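Local coordinates for extracellular fatty acid-binding protein (Gallus gallus, PDB 3SAO) that binds bacterial ferric siderophores, long-chain fatty acids and lysophosphatidic acid inside a lipocalin barrel, and may act as an antibacterial factor, at residues V96-R101 / R135-E140; M111-R116 / P122-I127; A126-L131 / E140-L145. One frame throughout, in Å; residues are numbered along the deposited sequence.

Interaction 1: V96-R101 / R135-E140; sequences VIFATR and RNYTDE. With NKN ((2R)-2-hydroxy-3-(phosphonooxy)propyl tetradecanoate), chain C.
On the outer wall of the lipocalin barrel, Phe98 of strand 94-103 meets Arg135 and Tyr137 of the loop that follows helix 122-133. The guanidinium of Arg135 lies over one face of the Phe98 ring. The two planes are 23° apart, and Arg135 CZ stands 4.1 Å from the ring centroid of Phe98, only 6° off the ring normal. This is a cation-pi stack. Arg135 NH1 comes within 3.7 Å of Phe98 CE2, while Arg135 CD lies 3.8 Å from Phe98 CE1. The extended Arg135 chain thus runs over the ring and brings its charged end above the face. Tyr137 comes to the same ring at its edge, near the ring plane, with its OH 3.7 Å from Phe98 CE1. His109 and Met111 of the next strand also pack on Phe98. The neighbours Ile97 and Ala99 turn into the pocket instead: Ile97 CD1 is 3.7 Å from NKN OAJ, and Ala99 CB is 3.8 Å from NKN OAB. One strand therefore lines the ligand pocket on one side and packs against the loop on the other. The charge of Arg135, an exposed residue, faces pi electrons, so the attraction is probably electrostatic as well as dispersive.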
loop_
_atom_site.group_PDB
_atom_site.type_symbol
_atom_site.label_atom_id
_atom_site.label_comp_id
_atom_site.label_asym_id
_atom_site.label_seq_id
_atom_site.Cartn_x
_atom_site.Cartn_y
_atom_site.Cartn_z
ATOM N N VAL A 96 -6.295 -1.541 -6.067
ATOM C CA VAL A 96 -6.876 -0.720 -5.011
ATOM C C VAL A 96 -7.150 -1.586 -3.781
ATOM O O VAL A 96 -7.888 -2.558 -3.840
ATOM C CB VAL A 96 -8.165 -0.025 -5.454
ATOM C CG1 VAL A 96 -8.707 0.878 -4.312
ATOM C CG2 VAL A 96 -7.918 0.769 -6.708
ATOM N N ILE A 97 -6.515 -1.225 -2.671
ATOM C CA ILE A 97 -6.496 -2.037 -1.458
ATOM C C ILE A 97 -7.128 -1.233 -0.352
ATOM O O ILE A 97 -6.806 -0.049 -0.152
ATOM C CB ILE A 97 -5.038 -2.363 -0.989
ATOM C CG1 ILE A 97 -4.264 -3.053 -2.090
ATOM C CG2 ILE A 97 -5.050 -3.222 0.301
ATOM C CD1 ILE A 97 -4.873 -4.299 -2.540
ATOM N N PHE A 98 -8.005 -1.854 0.400
ATOM C CA PHE A 98 -8.548 -1.165 1.554
ATOM C C PHE A 98 -8.049 -1.913 2.794
ATOM O O PHE A 98 -8.266 -3.115 2.912
ATOM C CB PHE A 98 -10.061 -1.145 1.496
ATOM C CG PHE A 98 -10.698 -0.428 2.643
ATOM C CD1 PHE A 98 -10.736 0.965 2.674
ATOM C CD2 PHE A 98 -11.258 -1.121 3.689
ATOM C CE1 PHE A 98 -11.318 1.647 3.744
ATOM C CE2 PHE A 98 -11.854 -0.437 4.745
ATOM C CZ PHE A 98 -11.862 0.947 4.770
ATOM N N ALA A 99 -7.409 -1.180 3.696
ATOM C CA ALA A 99 -6.782 -1.731 4.895
ATOM C C ALA A 99 -7.486 -1.294 6.162
ATOM O O ALA A 99 -7.837 -0.132 6.311
ATOM C CB ALA A 99 -5.333 -1.305 4.955
ATOM N N THR A 100 -7.667 -2.242 7.077
ATOM C CA THR A 100 -8.224 -1.974 8.390
ATOM C C THR A 100 -7.316 -2.549 9.463
ATOM O O THR A 100 -7.030 -3.766 9.445
ATOM C CB THR A 100 -9.597 -2.648 8.510
ATOM O OG1 THR A 100 -10.465 -2.125 7.492
ATOM C CG2 THR A 100 -10.201 -2.415 9.891
ATOM N N ARG A 101 -6.859 -1.692 10.376
ATOM C CA ARG A 101 -5.914 -2.051 11.413
ATOM C C ARG A 101 -6.447 -1.715 12.796
ATOM O O ARG A 101 -7.073 -0.671 12.996
ATOM C CB ARG A 101 -4.608 -1.287 11.197
ATOM C CG ARG A 101 -3.419 -1.838 11.897
ATOM C CD ARG A 101 -2.187 -0.979 11.620
ATOM N N ARG A 135 -16.602 5.697 -0.128
ATOM C CA ARG A 135 -16.476 5.523 1.313
ATOM C C ARG A 135 -16.459 6.905 1.986
ATOM O O ARG A 135 -16.044 7.014 3.125
ATOM C CB ARG A 135 -15.222 4.718 1.654
ATOM C CG ARG A 135 -15.430 3.220 1.382
ATOM C CD ARG A 135 -14.200 2.426 1.467
ATOM N NE ARG A 135 -14.371 1.142 0.806
ATOM C CZ ARG A 135 -14.697 0.002 1.403
ATOM N NH1 ARG A 135 -14.889 -0.070 2.716
ATOM N NH2 ARG A 135 -14.777 -1.090 0.679
ATOM N N ASN A 136 -16.887 7.928 1.253
ATOM C CA ASN A 136 -16.901 9.336 1.695
ATOM C C ASN A 136 -15.543 9.887 2.125
ATOM O O ASN A 136 -15.466 10.726 3.020
ATOM C CB ASN A 136 -17.937 9.565 2.807
ATOM C CG ASN A 136 -19.362 9.322 2.337
ATOM O OD1 ASN A 136 -19.712 9.645 1.210
ATOM N ND2 ASN A 136 -20.181 8.732 3.192
ATOM N N TYR A 137 -14.473 9.447 1.472
ATOM C CA TYR A 137 -13.248 10.243 1.470
ATOM C C TYR A 137 -13.464 11.469 0.575
ATOM O O TYR A 137 -14.031 11.379 -0.514
ATOM C CB TYR A 137 -12.025 9.415 1.049
ATOM C CG TYR A 137 -11.727 8.322 2.044
ATOM C CD1 TYR A 137 -11.522 8.615 3.391
ATOM C CD2 TYR A 137 -11.648 7.000 1.649
ATOM C CE1 TYR A 137 -11.319 7.591 4.324
ATOM C CE2 TYR A 137 -11.410 5.987 2.554
ATOM C CZ TYR A 137 -11.258 6.271 3.882
ATOM O OH TYR A 137 -11.017 5.235 4.748
ATOM N N THR A 138 -13.083 12.630 1.088
ATOM C CA THR A 138 -13.051 13.840 0.286
ATOM C C THR A 138 -11.727 13.947 -0.465
ATOM O O THR A 138 -10.828 13.127 -0.290
ATOM C CB THR A 138 -13.211 15.089 1.162
ATOM O OG1 THR A 138 -12.067 15.204 2.014
ATOM C CG2 THR A 138 -14.449 14.998 2.008
ATOM N N ASP A 139 -11.619 14.970 -1.306
ATOM C CA ASP A 139 -10.397 15.243 -2.052
ATOM C C ASP A 139 -9.252 15.651 -1.135
ATOM O O ASP A 139 -8.100 15.344 -1.422
ATOM C CB ASP A 139 -10.639 16.330 -3.086
ATOM C CG ASP A 139 -11.948 16.145 -3.803
ATOM O OD1 ASP A 139 -12.042 15.187 -4.602
ATOM O OD2 ASP A 139 -12.901 16.889 -3.481
ATOM N N GLU A 140 -9.567 16.290 -0.014
ATOM C CA GLU A 140 -8.529 16.667 0.940
ATOM C C GLU A 140 -7.979 15.420 1.627
ATOM O O GLU A 140 -6.876 15.457 2.175
ATOM C CB GLU A 140 -9.068 17.657 1.979
HETATM O OAA NKN C . -0.927 -3.458 3.786
HETATM O OAB NKN C . -2.420 -2.017 2.631
HETATM P PAC NKN C . -1.203 -2.875 2.432
HETATM O OAD NKN C . -0.033 -2.210 1.750
HETATM O OAE NKN C . -0.928 -5.632 -4.962
HETATM O OAF NKN C . -1.629 -4.072 1.460
HETATM C CAG NKN C . -0.777 -5.101 0.944
HETATM C CAH NKN C . -1.462 -5.854 -0.193
HETATM C CAI NKN C . -0.668 -6.018 -1.500
HETATM O OAJ NKN C . -1.493 -5.757 -2.657
HETATM C CAK NKN C . -1.325 -6.307 -4.010
HETATM C CAL NKN C . -1.730 -7.732 -4.281
HETATM C CAM NKN C . -2.829 -7.739 -5.334
HETATM C CAN NKN C . -3.537 -9.085 -5.424
HETATM C CAO NKN C . -3.096 -10.044 -4.318
HETATM O OAY NKN C . -1.735 -7.165 0.310
#

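Interaction 2: M111-R116 / P122-I127. With NKN ((2R)-2-hydroxy-3-(phosphonooxy)propyl tetradecanoate), chain C.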
loop_
_atom_site.group_PDB
_atom_site.type_symbol
_atom_site.label_atom_id
_atom_site.label_comp_id
_atom_site.label_asym_id
_atom_site.label_seq_id
_atom_site.Cartn_x
_atom_site.Cartn_y
_atom_site.Cartn_z
ATOM N N MET A 111 -7.090 3.555 2.450
ATOM C CA MET A 111 -7.063 3.027 1.120
ATOM C C MET A 111 -5.717 3.314 0.521
ATOM O O MET A 111 -5.183 4.429 0.680
ATOM C CB MET A 111 -8.142 3.678 0.280
ATOM C CG MET A 111 -9.500 3.256 0.685
ATOM S SD MET A 111 -10.781 3.877 -0.428
ATOM C CE MET A 111 -10.274 3.331 -2.058
ATOM N N ARG A 112 -5.202 2.351 -0.226
ATOM C CA ARG A 112 -3.941 2.513 -0.936
ATOM C C ARG A 112 -4.048 2.128 -2.437
ATOM O O ARG A 112 -4.762 1.226 -2.810
ATOM C CB ARG A 112 -2.856 1.679 -0.269
ATOM C CG ARG A 112 -2.630 1.954 1.182
ATOM C CD ARG A 112 -1.465 1.137 1.711
ATOM N NE ARG A 112 -1.030 1.681 2.987
ATOM C CZ ARG A 112 -1.553 1.363 4.164
ATOM N NH1 ARG A 112 -2.500 0.442 4.249
ATOM N NH2 ARG A 112 -1.131 1.980 5.257
ATOM N N LEU A 113 -3.357 2.853 -3.305
ATOM C CA LEU A 113 -3.268 2.474 -4.716
ATOM C C LEU A 113 -1.860 1.961 -5.001
ATOM O O LEU A 113 -0.883 2.716 -4.903
ATOM C CB LEU A 113 -3.576 3.675 -5.620
ATOM C CG LEU A 113 -3.441 3.520 -7.125
ATOM C CD1 LEU A 113 -4.339 2.376 -7.685
ATOM C CD2 LEU A 113 -3.759 4.893 -7.789
ATOM N N TYR A 114 -1.771 0.685 -5.346
ATOM C CA TYR A 114 -0.567 0.062 -5.865
ATOM C C TYR A 114 -0.482 0.270 -7.387
ATOM O O TYR A 114 -1.469 0.088 -8.099
ATOM C CB TYR A 114 -0.567 -1.438 -5.538
ATOM C CG TYR A 114 -0.149 -1.767 -4.126
ATOM C CD1 TYR A 114 1.032 -2.475 -3.879
ATOM C CD2 TYR A 114 -0.923 -1.410 -3.046
ATOM C CE1 TYR A 114 1.443 -2.770 -2.593
ATOM C CE2 TYR A 114 -0.501 -1.709 -1.721
ATOM C CZ TYR A 114 0.683 -2.383 -1.526
ATOM O OH TYR A 114 1.145 -2.666 -0.273
ATOM N N SER A 115 0.710 0.614 -7.882
ATOM C CA SER A 115 0.975 0.683 -9.320
ATOM C C SER A 115 2.314 -0.020 -9.670
ATOM O O SER A 115 3.252 0.048 -8.874
ATOM C CB SER A 115 0.976 2.146 -9.751
ATOM O OG SER A 115 1.267 2.296 -11.132
ATOM N N ARG A 116 2.430 -0.670 -10.839
ATOM C CA ARG A 116 3.729 -1.231 -11.267
ATOM C C ARG A 116 4.674 -0.155 -11.716
ATOM O O ARG A 116 5.880 -0.310 -11.610
ATOM C CB ARG A 116 3.609 -2.214 -12.444
ATOM C CG ARG A 116 2.984 -3.510 -12.078
ATOM C CD ARG A 116 3.972 -4.371 -11.350
ATOM N NE ARG A 116 3.515 -5.748 -11.357
ATOM C CZ ARG A 116 4.157 -6.754 -10.792
ATOM N NH1 ARG A 116 5.286 -6.544 -10.143
ATOM N NH2 ARG A 116 3.660 -7.981 -10.894
ATOM N N PRO A 122 -3.915 7.214 -15.645
ATOM C CA PRO A 122 -5.179 7.903 -15.422
ATOM C C PRO A 122 -6.302 6.956 -15.024
ATOM O O PRO A 122 -7.114 7.288 -14.151
ATOM C CB PRO A 122 -5.466 8.530 -16.785
ATOM C CG PRO A 122 -4.107 8.791 -17.345
ATOM C CD PRO A 122 -3.246 7.689 -16.871
ATOM N N THR A 123 -6.314 5.778 -15.650
ATOM C CA THR A 123 -7.375 4.793 -15.477
ATOM C C THR A 123 -7.416 4.296 -14.033
ATOM O O THR A 123 -8.463 4.318 -13.365
ATOM C CB THR A 123 -7.150 3.592 -16.414
ATOM O OG1 THR A 123 -7.246 4.024 -17.784
ATOM C CG2 THR A 123 -8.184 2.494 -16.160
ATOM N N ALA A 124 -6.258 3.850 -13.572
ATOM C CA ALA A 124 -6.077 3.402 -12.201
ATOM C C ALA A 124 -6.424 4.497 -11.200
ATOM O O ALA A 124 -7.087 4.222 -10.192
ATOM C CB ALA A 124 -4.645 2.952 -11.988
ATOM N N MET A 125 -5.951 5.722 -11.441
ATOM C CA MET A 125 -6.226 6.809 -10.497
ATOM C C MET A 125 -7.739 7.066 -10.421
ATOM O O MET A 125 -8.294 7.320 -9.336
ATOM C CB MET A 125 -5.498 8.113 -10.859
ATOM C CG MET A 125 -5.759 9.271 -9.883
ATOM S SD MET A 125 -5.244 8.963 -8.147
ATOM C CE MET A 125 -3.507 8.846 -8.374
ATOM N N ALA A 126 -8.394 7.045 -11.580
ATOM C CA ALA A 126 -9.840 7.259 -11.652
ATOM C C ALA A 126 -10.640 6.227 -10.844
ATOM O O ALA A 126 -11.586 6.605 -10.119
ATOM C CB ALA A 126 -10.303 7.296 -13.101
ATOM N N ILE A 127 -10.239 4.954 -10.900
ATOM C CA ILE A 127 -10.938 3.903 -10.137
ATOM C C ILE A 127 -10.708 4.091 -8.642
ATOM O O ILE A 127 -11.624 3.893 -7.834
ATOM C CB ILE A 127 -10.544 2.442 -10.560
ATOM C CG1 ILE A 127 -11.151 1.402 -9.618
ATOM C CG2 ILE A 127 -9.059 2.199 -10.557
ATOM C CD1 ILE A 127 -12.627 1.463 -9.540
HETATM O OAA NKN C . -0.927 -3.458 3.786
HETATM O OAB NKN C . -2.420 -2.017 2.631
HETATM P PAC NKN C . -1.203 -2.875 2.432
HETATM O OAD NKN C . -0.033 -2.210 1.750
HETATM O OAE NKN C . -0.928 -5.632 -4.962
HETATM O OAF NKN C . -1.629 -4.072 1.460
HETATM C CAG NKN C . -0.777 -5.101 0.944
HETATM C CAH NKN C . -1.462 -5.854 -0.193
HETATM C CAI NKN C . -0.668 -6.018 -1.500
HETATM O OAJ NKN C . -1.493 -5.757 -2.657
HETATM C CAK NKN C . -1.325 -6.307 -4.010
HETATM C CAL NKN C . -1.730 -7.732 -4.281
HETATM C CAM NKN C . -2.829 -7.739 -5.334
HETATM C CAN NKN C . -3.537 -9.085 -5.424
HETATM C CAO NKN C . -3.096 -10.044 -4.318
HETATM O OAY NKN C . -1.735 -7.165 0.310
#
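The Tyr114 ring carries the bound lysophosphatidate over one face and meets its phosphate at the edge. Over that face lies the ester oxygen NKN OAJ, 4.0 Å above the ring plane; the glycerol carbon NKN CAI is close by. At the edge, in the ring plane, is the phosphate oxygen NKN OAD. Tyr114 OH donates a hydrogen bond to it, although the modelled length is too short to be taken literally. The other flat group is the Arg112 guanidinium, which meets the phosphate obliquely. Arg112 NH1 donates to NKN OAB at 2.9 Å, with a bent N-H...O angle of 131°. Lys82 NZ adds a further bond to the ligand.

Leu113, between them in strand 106-115, turns to the outside of the barrel, towards helix 122-133. With CG anti to the backbone N (chi1 176°), its two methyls reach different helix residues. Leu113 CD1 is 4.4 Å from Ala124 CB, and Leu113 CD2 is 4.0 Å from Met125 CE. The Met125 chain bends at chi2 and chi3 and crosses Leu113 at about a right angle. Phe128 and Val120 also touch Leu113. The strand thus has two chemistries. Its inner face offers donors to a phosphate, probably stabilising the negative charge, and on its outer side Leu113 meets the helix through apolar packing.

Interaction 3: A126-L131 / E140-L145; sequences AIFRKL and EMVAVL
Val142 O accepts a hydrogen bond from Lys28 NZ, while the side chain of Val142 meets Phe128 and Arg129 of helix 122-133. This is the C-terminal helix of the lipocalin fold, lying against the barrel, together with the short strand that comes after it. Helix 126-131 and strand 142-144 run nearly antiparallel, at 164°, with their axes 10.9 Å apart at closest approach. The strand itself pairs with strand 10-18 through backbone bonds such as that of Ala143 with Leu17.

Val142 is the main contact of the strand. Its CG1 lies near the plane of the Phe128 ring, at the edge, 4.1 Å from Phe128 CE2. The same methyl sits over one face of the Arg129 guanidinium, 3.5 Å from Arg129 NH1. Val142 chi1 of 174° sets CG1 anti to the backbone N, and from there it serves both side chains. Phe128 goes on into the buried layer between helix and barrel, where it touches Ala16, Ala18 and Met111. Arg129 takes the more open side. Its chain is extended from CG to NE and reaches across to the strand. Here a charged group covers apolar methyls near the surface. Beyond Val142, Arg129 NH2 lies 3.7 Å from CG2 of the exposed Val144, and the two side chains cross at about a right angle.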
loop_
_atom_site.group_PDB
_atom_site.type_symbol
_atom_site.label_atom_id
_atom_site.label_comp_id
_atom_site.label_asym_id
_atom_site.label_seq_id
_atom_site.Cartn_x
_atom_site.Cartn_y
_atom_site.Cartn_z
ATOM N N ALA A 126 -8.394 7.045 -11.580
ATOM C CA ALA A 126 -9.840 7.259 -11.652
ATOM C C ALA A 126 -10.640 6.227 -10.844
ATOM O O ALA A 126 -11.586 6.605 -10.119
ATOM C CB ALA A 126 -10.303 7.296 -13.101
ATOM N N ILE A 127 -10.239 4.954 -10.900
ATOM C CA ILE A 127 -10.938 3.903 -10.137
ATOM C C ILE A 127 -10.708 4.091 -8.642
ATOM O O ILE A 127 -11.624 3.893 -7.834
ATOM C CB ILE A 127 -10.544 2.442 -10.560
ATOM C CG1 ILE A 127 -11.151 1.402 -9.618
ATOM C CG2 ILE A 127 -9.059 2.199 -10.557
ATOM C CD1 ILE A 127 -12.627 1.463 -9.540
ATOM N N PHE A 128 -9.477 4.420 -8.277
ATOM C CA PHE A 128 -9.146 4.696 -6.869
ATOM C C PHE A 128 -10.020 5.828 -6.305
ATOM O O PHE A 128 -10.630 5.682 -5.225
ATOM C CB PHE A 128 -7.681 5.053 -6.742
ATOM C CG PHE A 128 -7.237 5.316 -5.338
ATOM C CD1 PHE A 128 -7.060 4.270 -4.428
ATOM C CD2 PHE A 128 -6.924 6.590 -4.945
ATOM C CE1 PHE A 128 -6.642 4.540 -3.109
ATOM C CE2 PHE A 128 -6.519 6.858 -3.646
ATOM C CZ PHE A 128 -6.371 5.827 -2.738
ATOM N N ARG A 129 -10.059 6.954 -7.026
ATOM C CA ARG A 129 -10.838 8.127 -6.581
ATOM C C ARG A 129 -12.345 7.812 -6.488
ATOM O O ARG A 129 -12.993 8.163 -5.496
ATOM C CB ARG A 129 -10.568 9.352 -7.463
ATOM C CG ARG A 129 -9.194 10.005 -7.262
ATOM C CD ARG A 129 -9.088 11.357 -7.953
ATOM N NE ARG A 129 -7.806 11.996 -7.662
ATOM C CZ ARG A 129 -7.520 12.657 -6.539
ATOM N NH1 ARG A 129 -8.428 12.828 -5.590
ATOM N NH2 ARG A 129 -6.314 13.177 -6.377
ATOM N N LYS A 130 -12.866 7.087 -7.471
ATOM C CA LYS A 130 -14.228 6.551 -7.418
ATOM C C LYS A 130 -14.526 5.717 -6.186
ATOM O O LYS A 130 -15.514 5.939 -5.494
ATOM C CB LYS A 130 -14.525 5.691 -8.640
ATOM C CG LYS A 130 -15.960 5.224 -8.716
ATOM C CD LYS A 130 -16.273 4.510 -10.017
ATOM C CE LYS A 130 -15.596 3.155 -10.080
ATOM N NZ LYS A 130 -16.064 2.363 -11.249
ATOM N N LEU A 131 -13.713 4.704 -5.940
ATOM C CA LEU A 131 -13.946 3.871 -4.777
ATOM C C LEU A 131 -13.713 4.605 -3.447
ATOM O O LEU A 131 -14.415 4.315 -2.478
ATOM C CB LEU A 131 -13.090 2.622 -4.851
ATOM C CG LEU A 131 -13.454 1.693 -6.015
ATOM C CD1 LEU A 131 -12.466 0.526 -6.079
ATOM C CD2 LEU A 131 -14.910 1.200 -5.927
ATOM N N GLU A 140 -9.567 16.290 -0.014
ATOM C CA GLU A 140 -8.529 16.667 0.940
ATOM C C GLU A 140 -7.979 15.420 1.627
ATOM O O GLU A 140 -6.876 15.457 2.175
ATOM C CB GLU A 140 -9.068 17.657 1.979
ATOM N N MET A 141 -8.718 14.308 1.548
ATOM C CA MET A 141 -8.298 13.059 2.193
ATOM C C MET A 141 -7.518 12.093 1.272
ATOM O O MET A 141 -7.181 10.973 1.673
ATOM C CB MET A 141 -9.520 12.343 2.746
ATOM C CG MET A 141 -10.225 13.131 3.827
ATOM S SD MET A 141 -11.847 12.442 4.066
ATOM C CE MET A 141 -12.648 13.702 5.101
ATOM N N VAL A 142 -7.290 12.510 0.035
ATOM C CA VAL A 142 -6.500 11.742 -0.934
ATOM C C VAL A 142 -5.157 12.414 -1.156
ATOM O O VAL A 142 -5.096 13.613 -1.430
ATOM C CB VAL A 142 -7.253 11.645 -2.262
ATOM C CG1 VAL A 142 -6.425 10.973 -3.357
ATOM C CG2 VAL A 142 -8.612 10.960 -2.047
ATOM N N ALA A 143 -4.087 11.630 -1.014
ATOM C CA ALA A 143 -2.716 12.058 -1.261
ATOM C C ALA A 143 -2.191 11.314 -2.453
ATOM O O ALA A 143 -2.223 10.102 -2.490
ATOM C CB ALA A 143 -1.834 11.765 -0.061
ATOM N N VAL A 144 -1.748 12.054 -3.460
ATOM C CA VAL A 144 -0.999 11.470 -4.547
ATOM C C VAL A 144 0.468 11.678 -4.153
ATOM O O VAL A 144 0.883 12.799 -3.922
ATOM C CB VAL A 144 -1.330 12.147 -5.862
ATOM C CG1 VAL A 144 -0.443 11.590 -6.987
ATOM C CG2 VAL A 144 -2.833 12.011 -6.180
ATOM N N LEU A 145 1.205 10.583 -3.961
ATOM C CA LEU A 145 2.528 10.614 -3.344
ATOM C C LEU A 145 3.634 10.987 -4.341
ATOM O O LEU A 145 3.788 10.297 -5.322
ATOM C CB LEU A 145 2.839 9.244 -2.744
ATOM C CG LEU A 145 1.877 8.791 -1.637
ATOM C CD1 LEU A 145 2.181 7.401 -1.095
ATOM C CD2 LEU A 145 1.892 9.865 -0.533
#

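How the interactions relate
Of the parts involved, strand 94-103 comes first along the chain from the N terminus, then its antiparallel neighbour 106-115, helix 122-133, the loop around 135-140 and strand 142-144. Interaction 2 closes the short connection from strand to helix. It is nested inside the much longer loop that interaction 1 closes. Interaction 3 starts on the helix where interaction 2 ends, sharing Ala126 and Ile127, and closes the loop from the helix to the last strand. Its segments alternate with those of interaction 1, so these two cross; they share Glu140. Ile97 and Arg112 join the two barrel strands by a backbone bond. Phe128 of interaction 3 also packs on Val96 of interaction 1. Together the contacts tie the helix and the loop after it to the strands on one side of the barrel.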